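Local coordinates for deferrochelatase (Vibrio cholerae, PDB 5DE0), which binds heme b and probably acts as a peroxidase of the dye-decolorizing (DyP-type) family, at residues Leu189-Ala192 with Ala193-Val197; Asp275-Leu278 with Arg279-Ala283; Glu45-Asn48 with Gln49-Gly53. All blocks are in the same frame, centred on the assembly; numbering follows the deposited sequence.

Interaction 1: Leu189-Ala192 with Ala193-Val197; sequences LNLA and AQEKV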
# COMPACT_ATOMS: atom_id res chain seq x y z
N LEU B 189 16.64 12.05 -18.64
CA LEU B 189 16.24 12.23 -20.03
C LEU B 189 15.16 13.29 -20.18
O LEU B 189 14.26 13.40 -19.35
CB LEU B 189 15.74 10.90 -20.62
CG LEU B 189 16.80 9.90 -21.11
CD1 LEU B 189 17.59 9.30 -19.95
CD2 LEU B 189 16.15 8.81 -21.95
N ASN B 190 15.26 14.07 -21.25
CA ASN B 190 14.27 15.11 -21.54
C ASN B 190 13.00 14.51 -22.14
O ASN B 190 12.94 13.32 -22.43
CB ASN B 190 14.86 16.15 -22.48
CG ASN B 190 15.34 15.55 -23.79
OD1 ASN B 190 14.59 15.50 -24.77
ND2 ASN B 190 16.58 15.10 -23.82
N LEU B 191 11.99 15.36 -22.33
CA LEU B 191 10.70 14.93 -22.86
C LEU B 191 10.81 14.17 -24.18
O LEU B 191 10.28 13.07 -24.31
CB LEU B 191 9.78 16.14 -23.04
CG LEU B 191 8.41 15.87 -23.67
CD1 LEU B 191 7.55 15.07 -22.71
CD2 LEU B 191 7.73 17.16 -24.08
N ALA B 192 11.50 14.77 -25.14
CA ALA B 192 11.64 14.18 -26.47
C ALA B 192 12.35 12.84 -26.41
O ALA B 192 11.95 11.88 -27.07
CB ALA B 192 12.38 15.14 -27.39
N ALA B 193 13.42 12.78 -25.61
CA ALA B 193 14.20 11.55 -25.46
C ALA B 193 13.38 10.44 -24.82
O ALA B 193 13.47 9.28 -25.22
CB ALA B 193 15.45 11.83 -24.64
N GLN B 194 12.59 10.80 -23.81
CA GLN B 194 11.73 9.84 -23.13
C GLN B 194 10.67 9.30 -24.09
O GLN B 194 10.30 8.13 -24.02
CB GLN B 194 11.05 10.48 -21.92
CG GLN B 194 12.00 10.77 -20.75
CD GLN B 194 11.25 11.13 -19.48
OE1 GLN B 194 10.04 11.36 -19.50
NE2 GLN B 194 11.97 11.19 -18.37
N GLU B 195 10.19 10.16 -24.98
CA GLU B 195 9.19 9.76 -25.97
C GLU B 195 9.80 8.81 -27.00
O GLU B 195 9.10 8.00 -27.60
CB GLU B 195 8.59 10.98 -26.65
CG GLU B 195 7.71 11.82 -25.74
CD GLU B 195 7.15 13.04 -26.43
OE1 GLU B 195 7.44 13.23 -27.63
OE2 GLU B 195 6.43 13.81 -25.78
N LYS B 196 11.11 8.92 -27.19
CA LYS B 196 11.82 8.04 -28.12
C LYS B 196 12.00 6.66 -27.49
O LYS B 196 12.03 5.65 -28.20
CB LYS B 196 13.18 8.62 -28.51
CG LYS B 196 13.09 9.91 -29.32
CD LYS B 196 12.30 9.72 -30.61
CE LYS B 196 12.21 11.02 -31.39
NZ LYS B 196 11.38 10.88 -32.63
N VAL B 197 12.13 6.62 -26.17
CA VAL B 197 12.25 5.37 -25.44
C VAL B 197 10.92 4.61 -25.43
O VAL B 197 10.88 3.41 -25.70
CB VAL B 197 12.71 5.60 -23.98
CG1 VAL B 197 12.66 4.31 -23.19
CG2 VAL B 197 14.11 6.20 -23.96
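Leu189 folds back over the first turn of the helix that follows it, and the apolar part of the contact lies here. Its CD2 methyl lies 3.9 Å from Val197 CG2, the two side chains crossing at about a right angle, and the same CD2 is 4.1 Å from Ala193 CB. Nearer the backbone, Leu189 CB rests on Gln194 CG at 3.7 Å. The Gln194 chain is buried and runs on extended to its amide, which is held by Trp186 O through NE2 and by Lys202 NZ through OE1. Helix 191-198 starts here, with Asn190 as its N-cap: OD1 accepts from Ala193 N at 3.1 Å. CG set between the backbone N and the carbonyl carbon (chi1 58°) places the amide beside Ala193, whose N approaches OD1 from 57° out of the carbonyl plane. The regular helical bonding begins with Gln194 N to Asn190 O at 2.9 Å. The outer side, with Leu191, Ala192 and Lys196, is exposed. There Leu191 CD1 has no apolar partner across the contact and lies 3.5 Å from Glu195 OE2, which accepts from Lys202 N, while Ala192 and Lys196 share a weak backbone bond.

Interaction 2: Asp275-Leu278 with Arg279-Ala283; sequences DQLL and RFTKA. With HEM (protoporphyrin IX containing Fe), chain F.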
# COMPACT_ATOMS: atom_id res chain seq x y z
N ASP B 275 14.85 -3.82 -25.26
CA ASP B 275 13.93 -2.70 -25.08
C ASP B 275 14.64 -1.53 -24.40
O ASP B 275 15.34 -1.71 -23.40
CB ASP B 275 12.71 -3.14 -24.26
CG ASP B 275 11.54 -2.19 -24.40
OD1 ASP B 275 11.75 -0.96 -24.46
OD2 ASP B 275 10.39 -2.67 -24.44
N GLN B 276 14.46 -0.33 -24.95
CA GLN B 276 15.04 0.88 -24.37
C GLN B 276 14.45 1.17 -23.00
O GLN B 276 15.11 1.74 -22.14
CB GLN B 276 14.82 2.07 -25.30
CG GLN B 276 15.58 2.00 -26.61
CD GLN B 276 17.08 2.16 -26.43
OE1 GLN B 276 17.53 3.05 -25.72
NE2 GLN B 276 17.85 1.30 -27.08
N LEU B 277 13.19 0.77 -22.79
CA LEU B 277 12.52 0.96 -21.51
C LEU B 277 13.22 0.18 -20.40
O LEU B 277 13.23 0.61 -19.24
CB LEU B 277 11.05 0.55 -21.60
CG LEU B 277 10.23 0.57 -20.31
CD1 LEU B 277 10.18 1.97 -19.70
CD2 LEU B 277 8.82 0.05 -20.56
N LEU B 278 13.80 -0.96 -20.76
CA LEU B 278 14.45 -1.83 -19.79
C LEU B 278 15.77 -1.26 -19.28
O LEU B 278 16.45 -1.88 -18.46
CB LEU B 278 14.68 -3.22 -20.39
CG LEU B 278 13.40 -3.98 -20.74
CD1 LEU B 278 13.71 -5.32 -21.39
CD2 LEU B 278 12.54 -4.17 -19.50
N ARG B 279 16.13 -0.08 -19.76
CA ARG B 279 17.30 0.64 -19.25
C ARG B 279 16.97 1.32 -17.93
O ARG B 279 17.86 1.66 -17.15
CB ARG B 279 17.77 1.69 -20.26
CG ARG B 279 18.43 1.12 -21.50
CD ARG B 279 18.60 2.21 -22.55
NE ARG B 279 19.28 3.39 -22.01
CZ ARG B 279 19.27 4.58 -22.59
NH1 ARG B 279 18.61 4.77 -23.72
NH2 ARG B 279 19.92 5.59 -22.03
N PHE B 280 15.68 1.50 -17.67
CA PHE B 280 15.22 2.28 -16.54
C PHE B 280 14.29 1.50 -15.62
O PHE B 280 13.74 2.05 -14.67
CB PHE B 280 14.53 3.56 -17.03
CG PHE B 280 15.34 4.34 -18.02
CD1 PHE B 280 16.30 5.24 -17.60
CD2 PHE B 280 15.16 4.15 -19.38
CE1 PHE B 280 17.05 5.96 -18.51
CE2 PHE B 280 15.91 4.87 -20.30
CZ PHE B 280 16.85 5.77 -19.86
N THR B 281 14.11 0.21 -15.92
CA THR B 281 13.31 -0.66 -15.06
C THR B 281 13.80 -2.10 -15.17
O THR B 281 14.39 -2.49 -16.18
CB THR B 281 11.81 -0.59 -15.41
OG1 THR B 281 11.06 -1.34 -14.45
CG2 THR B 281 11.55 -1.15 -16.80
N LYS B 282 13.57 -2.88 -14.13
CA LYS B 282 14.01 -4.27 -14.09
C LYS B 282 12.92 -5.18 -13.51
O LYS B 282 12.30 -4.85 -12.50
CB LYS B 282 15.29 -4.41 -13.27
CG LYS B 282 16.48 -3.65 -13.83
CD LYS B 282 17.70 -3.79 -12.94
CE LYS B 282 18.90 -3.07 -13.52
NZ LYS B 282 20.11 -3.21 -12.66
N ALA B 283 12.71 -6.32 -14.16
CA ALA B 283 11.76 -7.31 -13.66
C ALA B 283 12.36 -8.06 -12.48
O ALA B 283 13.51 -8.49 -12.54
CB ALA B 283 11.37 -8.28 -14.77
CHA HEM F . 2.06 -0.30 -24.54
CHB HEM F . 2.99 -4.99 -23.69
CHC HEM F . 5.94 -3.78 -20.01
CHD HEM F . 4.32 0.79 -20.33
C1A HEM F . 2.06 -1.68 -24.64
C2A HEM F . 1.33 -2.47 -25.61
C3A HEM F . 1.58 -3.76 -25.37
C4A HEM F . 2.49 -3.83 -24.24
CMA HEM F . 1.03 -4.97 -26.15
CAA HEM F . 0.42 -1.91 -26.72
CBA HEM F . 1.17 -1.98 -28.05
CGA HEM F . 0.38 -1.29 -29.13
O1A HEM F . 0.41 -0.03 -29.18
O2A HEM F . -0.28 -2.00 -29.93
C1B HEM F . 3.93 -5.06 -22.68
C2B HEM F . 4.65 -6.25 -22.30
C3B HEM F . 5.47 -5.94 -21.29
C4B HEM F . 5.30 -4.52 -20.99
CMB HEM F . 4.51 -7.65 -22.93
CAB HEM F . 6.40 -6.97 -20.61
CBB HEM F . 7.17 -6.66 -19.57
C1C HEM F . 5.74 -2.44 -19.75
C2C HEM F . 6.35 -1.67 -18.68
C3C HEM F . 5.89 -0.40 -18.77
C4C HEM F . 4.99 -0.34 -19.91
CMC HEM F . 7.33 -2.26 -17.64
CAC HEM F . 6.20 0.84 -17.90
CBC HEM F . 7.10 0.88 -16.92
C1D HEM F . 3.68 0.95 -21.54
C2D HEM F . 3.34 2.23 -22.14
C3D HEM F . 2.63 1.89 -23.45
C4D HEM F . 2.61 0.44 -23.52
CMD HEM F . 3.64 3.63 -21.58
CAD HEM F . 2.07 2.88 -24.49
CBD HEM F . 0.64 3.28 -24.14
CGD HEM F . -0.26 2.08 -24.23
O1D HEM F . -0.55 1.46 -23.17
O2D HEM F . -0.69 1.73 -25.36
NA HEM F . 2.75 -2.55 -23.82
NB HEM F . 4.35 -4.02 -21.87
NC HEM F . 4.92 -1.59 -20.48
ND HEM F . 3.23 -0.06 -22.38
FE HEM F . 3.88 -2.02 -22.18
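Gln276 and Arg279 lie side by side and point the same way, their flat ends turned so that the amide and guanidinium planes stand 74° apart. Arg279 NH1 donates to Gln276 OE1 over 2.9 Å, nearly in line with the amide C=O, while the oxygen sits at the edge of the guanidinium and close to its plane. A bend at chi2 of Gln276 (-70°) brings the amide oxygen round to this position. Phe280 CZ lies 3.7 Å above one face of the same guanidinium, displaced toward its rim, so the group is bonded at an edge and partly covered on one face. The backbone of these residues forms a short 3-10 turn, in which Phe280 N donates to Leu277 O at 3.0 Å and Arg279 N to Gln276 O. Ahead of it, Asp275 OD1 closes an Asx turn by accepting from Leu277 N at 2.8 Å, and OD2 of the same carboxylate is bonded to His216 ND1. Leu277 extends from the turn toward the heme, its CD2 methyl 3.5 Å from HEM C3C, as part of the cofactor pocket. Thr281 CG2 packs near Leu277 CG at 4.1 Å and Leu278 CD2 at 4.2 Å, while Thr281 OG1 is bonded to His181 ND1. The turn leads directly into strand 281-291, which pairs with strand 172-181; Leu278 and Thr281 lie on Phe179 of that strand, and Leu277 also touches His216 of helix 216-220 and Ile198 of helix 191-198.

Interaction 3: Glu45-Asn48 with Gln49-Gly53; sequences EEIN and QNQPG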
# COMPACT_ATOMS: atom_id res chain seq x y z
N GLU B 45 -18.56 -12.27 -4.03
CA GLU B 45 -19.97 -11.98 -4.26
C GLU B 45 -20.63 -11.45 -2.98
O GLU B 45 -21.41 -10.50 -3.03
CB GLU B 45 -20.71 -13.23 -4.74
CG GLU B 45 -22.22 -13.06 -4.84
CD GLU B 45 -22.62 -12.02 -5.87
OE1 GLU B 45 -22.17 -12.12 -7.03
OE2 GLU B 45 -23.39 -11.10 -5.52
N GLU B 46 -20.28 -12.05 -1.85
CA GLU B 46 -20.83 -11.66 -0.56
C GLU B 46 -20.38 -10.25 -0.16
O GLU B 46 -21.16 -9.47 0.37
CB GLU B 46 -20.43 -12.66 0.52
CG GLU B 46 -20.85 -12.26 1.93
CD GLU B 46 -20.55 -13.34 2.95
OE1 GLU B 46 -20.38 -14.51 2.55
OE2 GLU B 46 -20.48 -13.02 4.15
N ILE B 47 -19.12 -9.95 -0.43
CA ILE B 47 -18.57 -8.63 -0.16
C ILE B 47 -19.28 -7.57 -1.00
O ILE B 47 -19.65 -6.51 -0.49
CB ILE B 47 -17.05 -8.58 -0.44
CG1 ILE B 47 -16.31 -9.51 0.52
CG2 ILE B 47 -16.53 -7.16 -0.31
CD1 ILE B 47 -14.82 -9.58 0.28
N ASN B 48 -19.49 -7.86 -2.28
CA ASN B 48 -20.17 -6.94 -3.18
C ASN B 48 -21.60 -6.66 -2.74
O ASN B 48 -22.10 -5.55 -2.91
CB ASN B 48 -20.15 -7.47 -4.61
CG ASN B 48 -18.84 -7.18 -5.33
OD1 ASN B 48 -18.23 -6.13 -5.12
ND2 ASN B 48 -18.40 -8.11 -6.17
N GLN B 49 -22.26 -7.67 -2.18
CA GLN B 49 -23.61 -7.50 -1.66
C GLN B 49 -23.62 -6.65 -0.40
O GLN B 49 -24.59 -5.94 -0.12
CB GLN B 49 -24.26 -8.85 -1.39
CG GLN B 49 -24.64 -9.63 -2.63
CD GLN B 49 -25.59 -10.77 -2.34
OE1 GLN B 49 -26.00 -10.97 -1.20
NE2 GLN B 49 -25.94 -11.53 -3.38
N ASN B 50 -22.55 -6.72 0.38
CA ASN B 50 -22.44 -5.91 1.59
C ASN B 50 -21.92 -4.51 1.30
O ASN B 50 -22.11 -3.59 2.09
CB ASN B 50 -21.53 -6.60 2.61
CG ASN B 50 -22.16 -7.86 3.18
OD1 ASN B 50 -23.09 -8.41 2.62
ND2 ASN B 50 -21.63 -8.31 4.32
N GLN B 51 -21.26 -4.36 0.15
CA GLN B 51 -20.61 -3.10 -0.19
C GLN B 51 -20.92 -2.65 -1.62
O GLN B 51 -20.17 -2.96 -2.54
CB GLN B 51 -19.09 -3.21 -0.01
CG GLN B 51 -18.66 -3.66 1.37
CD GLN B 51 -19.03 -2.65 2.45
OE1 GLN B 51 -19.13 -1.46 2.19
NE2 GLN B 51 -19.23 -3.14 3.67
N PRO B 52 -22.04 -1.93 -1.80
CA PRO B 52 -22.38 -1.36 -3.11
C PRO B 52 -21.30 -0.40 -3.62
O PRO B 52 -20.76 0.39 -2.85
CB PRO B 52 -23.69 -0.61 -2.84
CG PRO B 52 -24.27 -1.30 -1.65
CD PRO B 52 -23.10 -1.70 -0.80
N GLY B 53 -20.99 -0.48 -4.91
CA GLY B 53 -20.01 0.40 -5.52
C GLY B 53 -18.59 -0.15 -5.46
O GLY B 53 -17.69 0.37 -6.13
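The C-terminal end of helix 40-50 carries this contact, and the chain leaves helical geometry at Gln51. Along the outer flank Gln49 crosses Glu45 at a slant, one turn on, and Gln49 NE2 gives a long, weak hydrogen bond to Glu45 OE2 at 3.4 Å. The Glu45 chain bends at chi2 (64°), which turns its carboxylate along the helix toward Gln49; the carboxylate and amide planes are 71° apart, and OE2 also lies 3.5 Å from Gln49 CG. In the backbone, Gln49 N donates to Glu45 O at 3.1 Å, and Asn50 N to Glu46 O at the same length. The bonding then becomes less regular. Ile47 O receives weak bonds from both Asn50 N and Gln51 N, the latter at 2.8 Å but strongly bent, and Asn48 O takes a further weak bond from Gln51 N, as the last turn of the helix unwinds. Gln51 CG lies 3.5 Å from Ile47 O, and Gln51 OE1 accepts from Arg106 NH1. Asn48 ND2 donates to Leu56 O, tying the helix to the chain just before strand 57-62, while the buried Ile47 packs on Leu109, Tyr112 and Thr113 of helix 108-117.

Interactions 1 and 2 are neighbours within the C-terminal Dyp-type peroxidase region, their centres 14 Å apart, and they touch directly. Leu189 CD1 packs on Phe280 CZ at 3.6 Å, and Val197 CG1 meets Leu277 N at 3.6 Å, so helix 191-198 lies against the turn that leads into strand 281-291. Of the three, interaction 2 contributes a residue, Leu277, to the heme pocket; interaction 1 flanks it, with the Val197 side chain about 9 Å from the cofactor. Interaction 3 belongs to the N-terminal region and is remote from both: its nearest atoms are about 33 Å from interaction 1 and about 30 Å from interaction 2.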